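DMATS type aromatic prenyltransferase (Streptomyces coelicolor, PDB 6ZS0) probably transfers a dimethylallyl group from dimethylallyl diphosphate to tryptophan, yielding 5-dimethylallyltryptophan. Local coordinates at residues A[107-112]-A[144-149]; A[165-170]-A[178-183]; A[215-220]-A[230-235]; A[276-281]-A[323-328]. All blocks are in the same frame, centred on the assembly; numbering follows the deposited sequence. Where two conformers were deposited one is given.

The four contacts follow one another along the chain, each closing before the next opens, and all sit on the ten-strand antiparallel barrel of the ABBA fold or on the helices outside it. Contact 1 joins the end of helix 91-109 to strand 147-152; contact 2 folds the loop after helix 162-175 back onto that helix; contact 3 pairs two outer helices; contact 4 joins strand 324-332 to the chain leaving strand 270-275. Contacts 2 and 3 touch where Pro183 packs on Leu220, and 3 and 4 where Phe235 packs on Leu327 and Ala328; contact 1 stands apart, about 35 Å from contact 3 between centres. Helices and loops are thus secured at separate points round the barrel wall.

Contact 1 of 4, residues A[107-112]-A[144-149]; sequences RRWHFT and GVPGVK
Pro146 stands on the indole face of Trp109, roughly at a right angle to it, CD-CG edge down: its CD is 3.4 Å from the centroid of the six-membered ring, 11° off the ring normal, in a CH-pi contact. CG of the proline follows over CZ3 and CH2. The carbons beside a proline nitrogen carry somewhat polarised C-H bonds, which suits them to an electron-rich indole. Across the other face of the indole lies CG of Arg108, whose guanidinium also meets the ring margin near CZ2, so the aromatic system is sandwiched between a proline and an aliphatic arginine stem. Val145 adds its CG1 obliquely, 3.9 Å from Trp109 CD1. The indole N-H is served by water rather than protein: a water in the ring plane accepts from Trp109 NE1 at 3.1 Å and donates to Gly144 O at 2.8 Å, bridging a gap too wide for a direct bond. These contacts fasten an outer helix of the ABBA barrel, 91-109, to the loop that leads into barrel strand 147-152. A few residues on, Phe111 repeats the theme with Val148, whose CG2 approaches Phe111 CE1 to 3.7 Å, while Val148 CB stands over the rim of the phenyl face. With CG set between the backbone N and the carbonyl carbon (chi1 58°), the phenyl reaches inward to the strand. His110, the first residue past the helix, has a positive phi and turns the chain between the two aromatics. Farther out, Val34 of helix 25-39 packs on Trp109 and Tyr31 on Pro146, and Met105 and Ala106 back Phe111.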
loop_
_atom_site.group_PDB
_atom_site.type_symbol
_atom_site.label_atom_id
_atom_site.label_comp_id
_atom_site.label_asym_id
_atom_site.label_seq_id
_atom_site.Cartn_x
_atom_site.Cartn_y
_atom_site.Cartn_z
ATOM N N ARG A 107 11.361 19.161 3.434
ATOM C CA ARG A 107 12.397 20.222 3.283
ATOM C C ARG A 107 13.019 20.111 1.895
ATOM O O ARG A 107 13.485 21.141 1.357
ATOM C CB ARG A 107 13.445 20.134 4.374
ATOM C CG ARG A 107 12.909 20.442 5.762
ATOM C CD ARG A 107 14.046 20.651 6.738
ATOM N NE ARG A 107 14.938 19.504 6.826
ATOM C CZ ARG A 107 14.753 18.420 7.574
ATOM N NH1 ARG A 107 15.660 17.456 7.558
ATOM N NH2 ARG A 107 13.674 18.295 8.333
ATOM N N ARG A 108 13.015 18.934 1.312
ATOM C CA ARG A 108 13.583 18.719 -0.031
ATOM C C ARG A 108 12.632 19.234 -1.114
ATOM O O ARG A 108 13.128 19.928 -2.046
ATOM C CB ARG A 108 13.880 17.245 -0.249
ATOM C CG ARG A 108 14.515 16.941 -1.597
ATOM C CD ARG A 108 15.044 15.541 -1.641
ATOM N NE ARG A 108 15.534 15.258 -2.981
ATOM C CZ ARG A 108 16.109 14.136 -3.361
ATOM N NH1 ARG A 108 16.484 13.998 -4.622
ATOM N NH2 ARG A 108 16.301 13.157 -2.495
ATOM N N TRP A 109 11.359 18.848 -1.056
ATOM C CA TRP A 109 10.355 19.125 -2.131
ATOM C C TRP A 109 9.345 20.214 -1.742
ATOM O O TRP A 109 8.580 20.642 -2.610
ATOM C CB TRP A 109 9.654 17.833 -2.551
ATOM C CG TRP A 109 10.616 16.846 -3.117
ATOM C CD1 TRP A 109 11.461 17.045 -4.164
ATOM C CD2 TRP A 109 10.849 15.503 -2.661
ATOM N NE1 TRP A 109 12.221 15.927 -4.379
ATOM C CE2 TRP A 109 11.866 14.964 -3.482
ATOM C CE3 TRP A 109 10.314 14.710 -1.639
ATOM C CZ2 TRP A 109 12.346 13.666 -3.309
ATOM C CZ3 TRP A 109 10.788 13.423 -1.472
ATOM C CH2 TRP A 109 11.792 12.914 -2.297
ATOM N N HIS A 110 9.345 20.644 -0.485
ATOM C CA HIS A 110 8.586 21.822 -0.002
ATOM C C HIS A 110 7.073 21.589 -0.154
ATOM O O HIS A 110 6.345 22.608 -0.296
ATOM C CB HIS A 110 9.082 23.098 -0.721
ATOM C CG HIS A 110 10.548 23.104 -1.048
ATOM N ND1 HIS A 110 11.528 23.358 -0.103
ATOM C CD2 HIS A 110 11.203 22.892 -2.210
ATOM C CE1 HIS A 110 12.717 23.300 -0.677
ATOM N NE2 HIS A 110 12.545 23.011 -1.966
ATOM N N PHE A 111 6.600 20.330 -0.093
ATOM C CA PHE A 111 5.153 20.025 0.059
ATOM C C PHE A 111 4.715 20.521 1.443
ATOM O O PHE A 111 5.555 20.730 2.348
ATOM C CB PHE A 111 4.816 18.553 -0.211
ATOM C CG PHE A 111 5.519 17.536 0.645
ATOM C CD1 PHE A 111 6.623 16.859 0.165
ATOM C CD2 PHE A 111 5.045 17.220 1.907
ATOM C CE1 PHE A 111 7.273 15.920 0.943
ATOM C CE2 PHE A 111 5.711 16.287 2.689
ATOM C CZ PHE A 111 6.822 15.642 2.206
ATOM N N THR A 112 3.428 20.775 1.597
ATOM C CA THR A 112 2.855 21.327 2.851
ATOM C C THR A 112 2.582 20.153 3.802
ATOM O O THR A 112 2.078 19.106 3.332
ATOM C CB THR A 112 1.638 22.204 2.532
ATOM O OG1 THR A 112 2.181 23.418 1.987
ATOM C CG2 THR A 112 0.764 22.496 3.731
ATOM N N GLY A 144 11.241 13.309 -11.052
ATOM C CA GLY A 144 12.004 13.074 -9.815
ATOM C C GLY A 144 11.378 13.712 -8.585
ATOM O O GLY A 144 11.975 13.570 -7.510
ATOM N N VAL A 145 10.254 14.420 -8.715
ATOM C CA VAL A 145 9.511 14.979 -7.543
ATOM C C VAL A 145 8.343 14.045 -7.270
ATOM O O VAL A 145 7.389 14.009 -8.050
ATOM C CB VAL A 145 9.039 16.428 -7.759
ATOM C CG1 VAL A 145 8.324 16.972 -6.528
ATOM C CG2 VAL A 145 10.189 17.346 -8.128
ATOM N N PRO A 146 8.386 13.229 -6.190
ATOM C CA PRO A 146 7.364 12.210 -6.002
ATOM C C PRO A 146 6.105 12.751 -5.337
ATOM O O PRO A 146 6.143 13.812 -4.749
ATOM C CB PRO A 146 8.080 11.216 -5.088
ATOM C CG PRO A 146 8.873 12.102 -4.184
ATOM C CD PRO A 146 9.348 13.246 -5.078
ATOM N N GLY A 147 5.014 12.004 -5.449
ATOM C CA GLY A 147 3.846 12.212 -4.585
ATOM C C GLY A 147 4.146 11.550 -3.258
ATOM O O GLY A 147 4.801 10.500 -3.287
ATOM N N VAL A 148 3.762 12.169 -2.159
ATOM C CA VAL A 148 4.016 11.624 -0.800
ATOM C C VAL A 148 2.680 11.362 -0.103
ATOM O O VAL A 148 1.855 12.263 -0.022
ATOM C CB VAL A 148 4.919 12.561 0.006
ATOM C CG1 VAL A 148 5.099 12.094 1.438
ATOM C CG2 VAL A 148 6.270 12.736 -0.677
ATOM N N LYS A 149 2.500 10.149 0.404
ATOM C CA LYS A 149 1.314 9.733 1.158
ATOM C C LYS A 149 1.819 9.210 2.500
ATOM O O LYS A 149 2.790 8.452 2.467
ATOM C CB LYS A 149 0.594 8.630 0.390
ATOM C CG LYS A 149 -0.804 8.291 0.870
ATOM C CD LYS A 149 -1.560 7.436 -0.128
ATOM C CE LYS A 149 -1.251 7.797 -1.563
ATOM N NZ LYS A 149 -2.257 7.245 -2.502
HETATM O O HOH W 1 14.059 15.177 -6.699
#

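Contact 2 of 4, residues A[165-170]-A[178-183]; sequences TVREAL and AFDSLP
Arg167 grips the carboxylate of Asp180 end-on with both terminal nitrogens. The straighter bond runs from Arg167 NH2 to Asp180 OD2, 3.0 Å at 175°, with OD2 in the guanidinium plane yet met from above the plane of its own carboxylate. Its mate, Arg167 NH1 to Asp180 OD1 at 2.9 Å, uses the syn side of OD1, and the two flat groups stand 47° apart. NH2 also donates to Gln177 OE1, a second partner that helps fix the guanidinium. The bend at chi3 of Arg167 (-62°) swings the group across Phe179, whose CD2 lies over one guanidinium face, 3.1 Å from Arg167 NH1, a tight approach. A water links the two backbones, accepting from Phe179 N and donating to Arg167 O. Together these bonds fold the short 3-10 segment 178-181 back against helix 162-175, one of the helices outside the ABBA barrel. Inside the turn, Ala178 O accepts from both Ser181 N and Ser181 OG, the hydroxyl 2.7 Å from Ala178 O, on a lone pair in the carbonyl plane. Beneath the polar rim the packing is aliphatic and aromatic: Val166 CG1 meets the phenyl edge, 3.9 Å from Phe179 CD1, and Leu170 CD1 lies 4.2 Å from Ala178 CB. The small Ala178 lets the turn press close to Leu170. Val205 of barrel strand 202-209 lies against Val166, Leu170 and Leu182.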
loop_
_atom_site.group_PDB
_atom_site.type_symbol
_atom_site.label_atom_id
_atom_site.label_comp_id
_atom_site.label_asym_id
_atom_site.label_seq_id
_atom_site.Cartn_x
_atom_site.Cartn_y
_atom_site.Cartn_z
ATOM N N THR A 165 -11.042 8.232 16.919
ATOM C CA THR A 165 -9.808 8.819 16.338
ATOM C C THR A 165 -10.072 9.212 14.884
ATOM O O THR A 165 -9.679 10.311 14.517
ATOM C CB THR A 165 -8.623 7.870 16.519
ATOM O OG1 THR A 165 -8.531 7.629 17.916
ATOM C CG2 THR A 165 -7.319 8.439 16.018
ATOM N N VAL A 166 -10.712 8.354 14.083
ATOM C CA VAL A 166 -11.004 8.661 12.657
ATOM C C VAL A 166 -11.973 9.853 12.593
ATOM O O VAL A 166 -11.753 10.785 11.763
ATOM C CB VAL A 166 -11.545 7.447 11.891
ATOM C CG1 VAL A 166 -11.967 7.832 10.490
ATOM C CG2 VAL A 166 -10.542 6.290 11.850
ATOM N N ARG A 167 -13.024 9.822 13.403
ATOM C CA ARG A 167 -14.029 10.906 13.392
ATOM C C ARG A 167 -13.331 12.238 13.698
ATOM O O ARG A 167 -13.564 13.192 12.976
ATOM C CB ARG A 167 -15.160 10.601 14.371
ATOM C CG ARG A 167 -16.151 11.745 14.516
ATOM C CD ARG A 167 -17.143 11.489 15.620
ATOM N NE ARG A 167 -17.967 10.308 15.392
ATOM C CZ ARG A 167 -19.044 10.260 14.598
ATOM N NH1 ARG A 167 -19.743 9.140 14.504
ATOM N NH2 ARG A 167 -19.420 11.314 13.895
ATOM N N GLU A 168 -12.475 12.291 14.721
ATOM C CA GLU A 168 -11.788 13.534 15.130
ATOM C C GLU A 168 -10.809 13.950 14.034
ATOM O O GLU A 168 -10.747 15.138 13.715
ATOM C CB GLU A 168 -11.066 13.362 16.467
ATOM C CG GLU A 168 -10.267 14.585 16.891
ATOM C CD GLU A 168 -11.049 15.884 17.080
ATOM O OE1 GLU A 168 -12.308 15.859 17.017
ATOM O OE2 GLU A 168 -10.394 16.913 17.297
ATOM N N ALA A 169 -10.071 13.004 13.442
ATOM C CA ALA A 169 -9.132 13.338 12.340
ATOM C C ALA A 169 -9.880 14.036 11.199
ATOM O O ALA A 169 -9.408 15.088 10.713
ATOM C CB ALA A 169 -8.423 12.099 11.852
ATOM N N LEU A 170 -11.015 13.485 10.786
ATOM C CA LEU A 170 -11.748 13.998 9.601
ATOM C C LEU A 170 -12.258 15.404 9.923
ATOM O O LEU A 170 -12.098 16.295 9.081
ATOM C CB LEU A 170 -12.876 13.039 9.241
ATOM C CG LEU A 170 -12.411 11.722 8.622
ATOM C CD1 LEU A 170 -13.576 10.746 8.522
ATOM C CD2 LEU A 170 -11.783 11.960 7.253
ATOM N N ALA A 178 -18.017 13.657 8.309
ATOM C CA ALA A 178 -17.737 12.701 7.200
ATOM C C ALA A 178 -17.686 11.252 7.733
ATOM O O ALA A 178 -18.068 10.301 7.007
ATOM C CB ALA A 178 -16.446 13.091 6.514
ATOM N N PHE A 179 -17.226 11.051 8.957
ATOM C CA PHE A 179 -17.171 9.706 9.579
ATOM C C PHE A 179 -18.483 8.955 9.345
ATOM O O PHE A 179 -18.451 7.734 9.088
ATOM C CB PHE A 179 -16.915 9.781 11.078
ATOM C CG PHE A 179 -16.847 8.415 11.692
ATOM C CD1 PHE A 179 -15.692 7.658 11.584
ATOM C CD2 PHE A 179 -17.964 7.855 12.296
ATOM C CE1 PHE A 179 -15.638 6.385 12.129
ATOM C CE2 PHE A 179 -17.914 6.577 12.826
ATOM C CZ PHE A 179 -16.753 5.842 12.732
ATOM N N ASP A 180 -19.609 9.658 9.455
ATOM C CA ASP A 180 -20.969 9.050 9.381
ATOM C C ASP A 180 -21.349 8.639 7.951
ATOM O O ASP A 180 -22.320 7.889 7.831
ATOM C CB ASP A 180 -21.995 9.980 10.030
ATOM C CG ASP A 180 -21.734 10.111 11.515
ATOM O OD1 ASP A 180 -21.517 9.070 12.154
ATOM O OD2 ASP A 180 -21.728 11.247 12.017
ATOM N N SER A 181 -20.598 9.042 6.926
ATOM C CA SER A 181 -20.790 8.615 5.513
ATOM C C SER A 181 -20.128 7.252 5.253
ATOM O O SER A 181 -20.391 6.666 4.194
ATOM C CB SER A 181 -20.258 9.636 4.553
ATOM O OG SER A 181 -18.835 9.622 4.558
ATOM N N LEU A 182 -19.279 6.775 6.162
ATOM C CA LEU A 182 -18.513 5.518 5.939
ATOM C C LEU A 182 -19.431 4.316 6.161
ATOM O O LEU A 182 -20.253 4.317 7.087
ATOM C CB LEU A 182 -17.306 5.452 6.870
ATOM C CG LEU A 182 -16.228 6.508 6.664
ATOM C CD1 LEU A 182 -15.298 6.534 7.862
ATOM C CD2 LEU A 182 -15.454 6.267 5.388
ATOM N N PRO A 183 -19.295 3.251 5.338
ATOM C CA PRO A 183 -20.031 2.013 5.565
ATOM C C PRO A 183 -19.542 1.294 6.829
ATOM O O PRO A 183 -18.493 1.642 7.352
ATOM C CB PRO A 183 -19.737 1.192 4.306
ATOM C CG PRO A 183 -18.361 1.665 3.895
ATOM C CD PRO A 183 -18.391 3.158 4.180
HETATM O O HOH W 2 -15.993 13.030 10.912
#

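Contact 3 of 4, residues A[215-220]-A[230-235]; sequences GRAARL and TAVEGF
Two flat groups meet aliphatic partners here: the carboxylate of Glu233 and the peptide between Ala217 and Ala218. Over one face of the carboxylate stands the backbone of Gly215, its CA 4.0 Å from Glu233 OE2. On that same side, but lower and more obliquely, comes the methyl of Ala218, with CB 3.6 Å from OE2 of Glu233 and 3.7 Å from its CG. The other oxygen, OE1, forms a salt bridge with Arg237, one turn further along the same helix. The Ala217-Ala218 peptide offers a face to Val232, whose CG1 lies 3.5 Å from Ala217 O and also over the carbonyl carbon. Because that methyl is anti to the backbone N of its own residue (chi1 175°), it projects from the helix to the neighbouring chain, where it also reaches the methyl of Ala217, 4.1 Å from CG1 of Val232 to Ala217 CB.

No hydrogen bond crosses between the segments, so the join rests on close fit. Alanine suits both positions, since its lone methyl lets the backbones approach to 5.5 Å between the CA atoms of Ala218 and Val232. Replacing Glu233 by an alanine would probably leave Arg237 without its carboxylate mate and uncover the methyl of Ala218. On the barrel side, Leu273 of strand 270-275 packs against both Ala217 and Val232, while Phe236 packs on Ala217. Small and branched side chains wedged between two outer helices and a strand in this way belong to the helical layer that surrounds the antiparallel barrel of the ABBA fold.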
loop_
_atom_site.group_PDB
_atom_site.type_symbol
_atom_site.label_atom_id
_atom_site.label_comp_id
_atom_site.label_asym_id
_atom_site.label_seq_id
_atom_site.Cartn_x
_atom_site.Cartn_y
_atom_site.Cartn_z
ATOM N N GLY A 215 -21.819 -9.306 -2.749
ATOM C CA GLY A 215 -22.964 -8.400 -2.537
ATOM C C GLY A 215 -22.650 -7.287 -1.565
ATOM O O GLY A 215 -23.042 -6.146 -1.819
ATOM N N ARG A 216 -21.969 -7.597 -0.457
ATOM C CA ARG A 216 -21.652 -6.573 0.559
ATOM C C ARG A 216 -20.638 -5.598 -0.056
ATOM O O ARG A 216 -20.770 -4.370 0.152
ATOM C CB ARG A 216 -21.165 -7.211 1.859
ATOM C CG ARG A 216 -21.151 -6.232 3.020
ATOM C CD ARG A 216 -20.687 -6.828 4.330
ATOM N NE ARG A 216 -21.442 -8.046 4.615
ATOM C CZ ARG A 216 -20.927 -9.256 4.718
ATOM N NH1 ARG A 216 -19.612 -9.423 4.699
ATOM N NH2 ARG A 216 -21.724 -10.298 4.894
ATOM N N ALA A 217 -19.691 -6.127 -0.813
ATOM C CA ALA A 217 -18.629 -5.348 -1.486
ATOM C C ALA A 217 -19.283 -4.317 -2.416
ATOM O O ALA A 217 -18.895 -3.165 -2.395
ATOM C CB ALA A 217 -17.719 -6.279 -2.229
ATOM N N ALA A 218 -20.309 -4.735 -3.139
ATOM C CA ALA A 218 -21.099 -3.876 -4.059
ATOM C C ALA A 218 -21.781 -2.718 -3.314
ATOM O O ALA A 218 -22.127 -1.725 -3.974
ATOM C CB ALA A 218 -22.110 -4.740 -4.760
ATOM N N ARG A 219 -21.988 -2.813 -2.001
ATOM C CA ARG A 219 -22.706 -1.792 -1.194
ATOM C C ARG A 219 -21.748 -0.899 -0.386
ATOM O O ARG A 219 -22.247 -0.042 0.337
ATOM C CB ARG A 219 -23.743 -2.498 -0.304
ATOM C CG ARG A 219 -24.933 -3.014 -1.099
ATOM C CD ARG A 219 -26.007 -3.675 -0.257
ATOM N NE ARG A 219 -25.613 -5.026 0.133
ATOM C CZ ARG A 219 -25.157 -5.376 1.334
ATOM N NH1 ARG A 219 -24.830 -6.635 1.554
ATOM N NH2 ARG A 219 -25.027 -4.478 2.304
ATOM N N LEU A 220 -20.425 -1.041 -0.508
ATOM C CA LEU A 220 -19.485 -0.226 0.316
ATOM C C LEU A 220 -19.352 1.201 -0.227
ATOM O O LEU A 220 -18.861 2.088 0.542
ATOM C CB LEU A 220 -18.124 -0.901 0.346
ATOM C CG LEU A 220 -18.087 -2.226 1.076
ATOM C CD1 LEU A 220 -16.758 -2.895 0.836
ATOM C CD2 LEU A 220 -18.354 -2.047 2.564
ATOM N N THR A 230 -21.805 -3.593 -10.245
ATOM C CA THR A 230 -21.524 -4.767 -11.115
ATOM C C THR A 230 -20.006 -4.903 -11.340
ATOM O O THR A 230 -19.533 -6.069 -11.420
ATOM C CB THR A 230 -22.335 -4.688 -12.417
ATOM O OG1 THR A 230 -22.269 -3.351 -12.912
ATOM C CG2 THR A 230 -23.781 -5.077 -12.216
ATOM N N ALA A 231 -19.267 -3.787 -11.443
ATOM C CA ALA A 231 -17.799 -3.783 -11.653
ATOM C C ALA A 231 -17.134 -4.266 -10.364
ATOM O O ALA A 231 -16.143 -4.979 -10.436
ATOM C CB ALA A 231 -17.279 -2.416 -12.047
ATOM N N VAL A 232 -17.681 -3.871 -9.231
ATOM C CA VAL A 232 -17.115 -4.228 -7.906
ATOM C C VAL A 232 -17.334 -5.731 -7.697
ATOM O O VAL A 232 -16.389 -6.415 -7.274
ATOM C CB VAL A 232 -17.713 -3.361 -6.787
ATOM C CG1 VAL A 232 -17.219 -3.803 -5.420
ATOM C CG2 VAL A 232 -17.387 -1.890 -6.999
ATOM N N GLU A 233 -18.515 -6.255 -8.050
ATOM C CA GLU A 233 -18.823 -7.700 -7.877
ATOM C C GLU A 233 -17.953 -8.525 -8.817
ATOM O O GLU A 233 -17.443 -9.549 -8.379
ATOM C CB GLU A 233 -20.301 -8.017 -8.121
ATOM C CG GLU A 233 -21.203 -7.469 -7.039
ATOM C CD GLU A 233 -22.482 -8.243 -6.808
ATOM O OE1 GLU A 233 -22.473 -9.490 -6.996
ATOM O OE2 GLU A 233 -23.482 -7.611 -6.404
ATOM N N GLY A 234 -17.812 -8.085 -10.068
ATOM C CA GLY A 234 -16.979 -8.770 -11.064
ATOM C C GLY A 234 -15.542 -8.862 -10.582
ATOM O O GLY A 234 -14.932 -9.937 -10.679
ATOM N N PHE A 235 -15.029 -7.771 -10.046
ATOM C CA PHE A 235 -13.628 -7.697 -9.596
ATOM C C PHE A 235 -13.489 -8.630 -8.396
ATOM O O PHE A 235 -12.533 -9.423 -8.358
ATOM C CB PHE A 235 -13.240 -6.268 -9.253
ATOM C CG PHE A 235 -12.006 -6.177 -8.411
ATOM C CD1 PHE A 235 -10.761 -6.430 -8.965
ATOM C CD2 PHE A 235 -12.093 -5.867 -7.074
ATOM C CE1 PHE A 235 -9.625 -6.389 -8.177
ATOM C CE2 PHE A 235 -10.947 -5.777 -6.306
ATOM C CZ PHE A 235 -9.722 -6.035 -6.861
#

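Contact 4 of 4, residues A[276-281]-A[323-328]; sequences PVRDYV and LIAYLA
The phenol ring of Tyr326 turns one face to Pro276. CA of Pro276 lies 4.0 Å from the ring centroid of Tyr326 and 24° off its normal, a CH-pi contact displaced toward the rim, and the pyrrolidine adds CB at 3.7 Å from Tyr326 CE2. Although the CB of Tyr326 points away from Pro276, chi1 of -72° sets CG anti to the carbonyl carbon and brings the ring back alongside the proline. A serine in place of Tyr326 would probably strip the proline of its aromatic cover and open a gap between it and Tyr274 and Tyr342, which also line this tyrosine. On the other side of the backbone, Val277 inserts CG1 between two branched side chains, 3.6 Å from Ile324 CG2 and 4.0 Å from Leu327 CG; its compact beta-branched shape fits that slot. The contact marks the place where strand 270-275 parts from its barrel neighbour 324-332 in the ABBA fold: Leu327 still pairs with Ile275, but Pro276, lacking an N-H, cannot donate to the sheet, and the chain turns into a 3-10 segment. One weak bond survives, Arg278 N to Ala325 O at 3.4 Å and nearly straight, 169°. The same oxygen takes a CA-H...O contact from Pro276. Ala325 itself has helix-like backbone angles, and both it and Tyr326 bond to Tyr342, consistent with a classic beta bulge. Against Ala325 lies the aliphatic stem of Arg278, its CG 3.6 Å from Ala325 O, before the chain bends and leads its guanidinium outward.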
loop_
_atom_site.group_PDB
_atom_site.type_symbol
_atom_site.label_atom_id
_atom_site.label_comp_id
_atom_site.label_asym_id
_atom_site.label_seq_id
_atom_site.Cartn_x
_atom_site.Cartn_y
_atom_site.Cartn_z
ATOM N N PRO A 276 -6.794 -9.459 -0.720
ATOM C CA PRO A 276 -5.513 -10.131 -0.460
ATOM C C PRO A 276 -5.401 -11.438 -1.268
ATOM O O PRO A 276 -5.465 -12.542 -0.709
ATOM C CB PRO A 276 -5.552 -10.346 1.052
ATOM C CG PRO A 276 -7.003 -10.506 1.360
ATOM C CD PRO A 276 -7.718 -9.565 0.413
ATOM N N VAL A 277 -5.151 -11.270 -2.564
ATOM C CA VAL A 277 -5.202 -12.393 -3.549
ATOM C C VAL A 277 -4.218 -13.497 -3.139
ATOM O O VAL A 277 -4.494 -14.656 -3.434
ATOM C CB VAL A 277 -4.932 -11.887 -4.974
ATOM C CG1 VAL A 277 -3.578 -11.282 -5.125
ATOM C CG2 VAL A 277 -5.115 -12.984 -6.015
ATOM N N ARG A 278 -3.122 -13.168 -2.436
ATOM C CA ARG A 278 -2.107 -14.188 -2.065
ATOM C C ARG A 278 -2.722 -15.274 -1.205
ATOM O O ARG A 278 -2.134 -16.358 -1.116
ATOM C CB ARG A 278 -0.869 -13.591 -1.373
ATOM C CG ARG A 278 -1.110 -12.896 -0.041
ATOM C CD ARG A 278 0.228 -12.575 0.601
ATOM N NE ARG A 278 0.855 -13.835 0.975
ATOM C CZ ARG A 278 2.167 -14.039 1.201
ATOM N NH1 ARG A 278 2.583 -15.247 1.504
ATOM N NH2 ARG A 278 3.027 -13.058 1.129
ATOM N N ASP A 279 -3.826 -14.994 -0.488
ATOM C CA ASP A 279 -4.483 -15.984 0.397
ATOM C C ASP A 279 -5.438 -16.884 -0.391
ATOM O O ASP A 279 -5.922 -17.808 0.195
ATOM C CB ASP A 279 -5.253 -15.293 1.518
ATOM C CG ASP A 279 -4.381 -14.654 2.566
ATOM O OD1 ASP A 279 -3.143 -14.807 2.489
ATOM O OD2 ASP A 279 -4.966 -14.090 3.516
ATOM N N TYR A 280 -5.626 -16.650 -1.690
ATOM C CA TYR A 280 -6.753 -17.272 -2.457
ATOM C C TYR A 280 -6.238 -17.969 -3.714
ATOM O O TYR A 280 -7.074 -18.306 -4.567
ATOM C CB TYR A 280 -7.824 -16.221 -2.804
ATOM C CG TYR A 280 -8.409 -15.586 -1.564
ATOM C CD1 TYR A 280 -9.065 -16.345 -0.625
ATOM C CD2 TYR A 280 -8.280 -14.233 -1.321
ATOM C CE1 TYR A 280 -9.553 -15.798 0.546
ATOM C CE2 TYR A 280 -8.787 -13.650 -0.173
ATOM C CZ TYR A 280 -9.437 -14.434 0.766
ATOM O OH TYR A 280 -9.900 -13.910 1.941
ATOM N N VAL A 281 -4.934 -18.180 -3.828
ATOM C CA VAL A 281 -4.313 -18.799 -5.029
ATOM C C VAL A 281 -3.390 -19.935 -4.602
ATOM O O VAL A 281 -2.907 -19.909 -3.479
ATOM C CB VAL A 281 -3.518 -17.763 -5.827
ATOM C CG1 VAL A 281 -4.423 -16.707 -6.404
ATOM C CG2 VAL A 281 -2.415 -17.147 -4.987
ATOM N N LEU A 323 4.129 -12.996 -4.165
ATOM C CA LEU A 323 4.727 -11.897 -4.957
ATOM C C LEU A 323 3.647 -10.873 -5.297
ATOM O O LEU A 323 3.900 -9.675 -5.150
ATOM C CB LEU A 323 5.405 -12.435 -6.211
ATOM C CG LEU A 323 6.695 -13.208 -5.940
ATOM C CD1 LEU A 323 7.279 -13.758 -7.234
ATOM C CD2 LEU A 323 7.697 -12.336 -5.209
ATOM N N ILE A 324 2.470 -11.320 -5.720
ATOM C CA ILE A 324 1.296 -10.412 -5.781
ATOM C C ILE A 324 0.539 -10.580 -4.467
ATOM O O ILE A 324 -0.100 -11.614 -4.268
ATOM C CB ILE A 324 0.419 -10.669 -7.009
ATOM C CG1 ILE A 324 1.196 -10.466 -8.300
ATOM C CG2 ILE A 324 -0.818 -9.782 -6.939
ATOM C CD1 ILE A 324 0.413 -10.813 -9.553
ATOM N N ALA A 325 0.632 -9.603 -3.572
ATOM C CA ALA A 325 0.036 -9.662 -2.226
ATOM C C ALA A 325 -1.449 -9.263 -2.290
ATOM O O ALA A 325 -2.288 -9.973 -1.735
ATOM C CB ALA A 325 0.784 -8.779 -1.287
ATOM N N TYR A 326 -1.747 -8.143 -2.919
ATOM C CA TYR A 326 -3.130 -7.645 -3.070
ATOM C C TYR A 326 -3.364 -7.241 -4.521
ATOM O O TYR A 326 -2.428 -6.817 -5.212
ATOM C CB TYR A 326 -3.417 -6.409 -2.209
ATOM C CG TYR A 326 -3.526 -6.629 -0.725
ATOM C CD1 TYR A 326 -2.415 -6.852 0.058
ATOM C CD2 TYR A 326 -4.761 -6.599 -0.096
ATOM C CE1 TYR A 326 -2.531 -7.048 1.431
ATOM C CE2 TYR A 326 -4.895 -6.758 1.268
ATOM C CZ TYR A 326 -3.779 -7.015 2.040
ATOM O OH TYR A 326 -3.938 -7.194 3.400
ATOM N N LEU A 327 -4.616 -7.290 -4.922
ATOM C CA LEU A 327 -5.136 -6.598 -6.106
ATOM C C LEU A 327 -6.181 -5.598 -5.642
ATOM O O LEU A 327 -6.906 -5.882 -4.704
ATOM C CB LEU A 327 -5.766 -7.602 -7.070
ATOM C CG LEU A 327 -4.807 -8.555 -7.772
ATOM C CD1 LEU A 327 -5.580 -9.521 -8.645
ATOM C CD2 LEU A 327 -3.745 -7.819 -8.555
ATOM N N ALA A 328 -6.292 -4.469 -6.314
ATOM C CA ALA A 328 -7.254 -3.426 -5.928
ATOM C C ALA A 328 -7.904 -2.852 -7.187
ATOM O O ALA A 328 -7.216 -2.702 -8.224
ATOM C CB ALA A 328 -6.601 -2.326 -5.130
#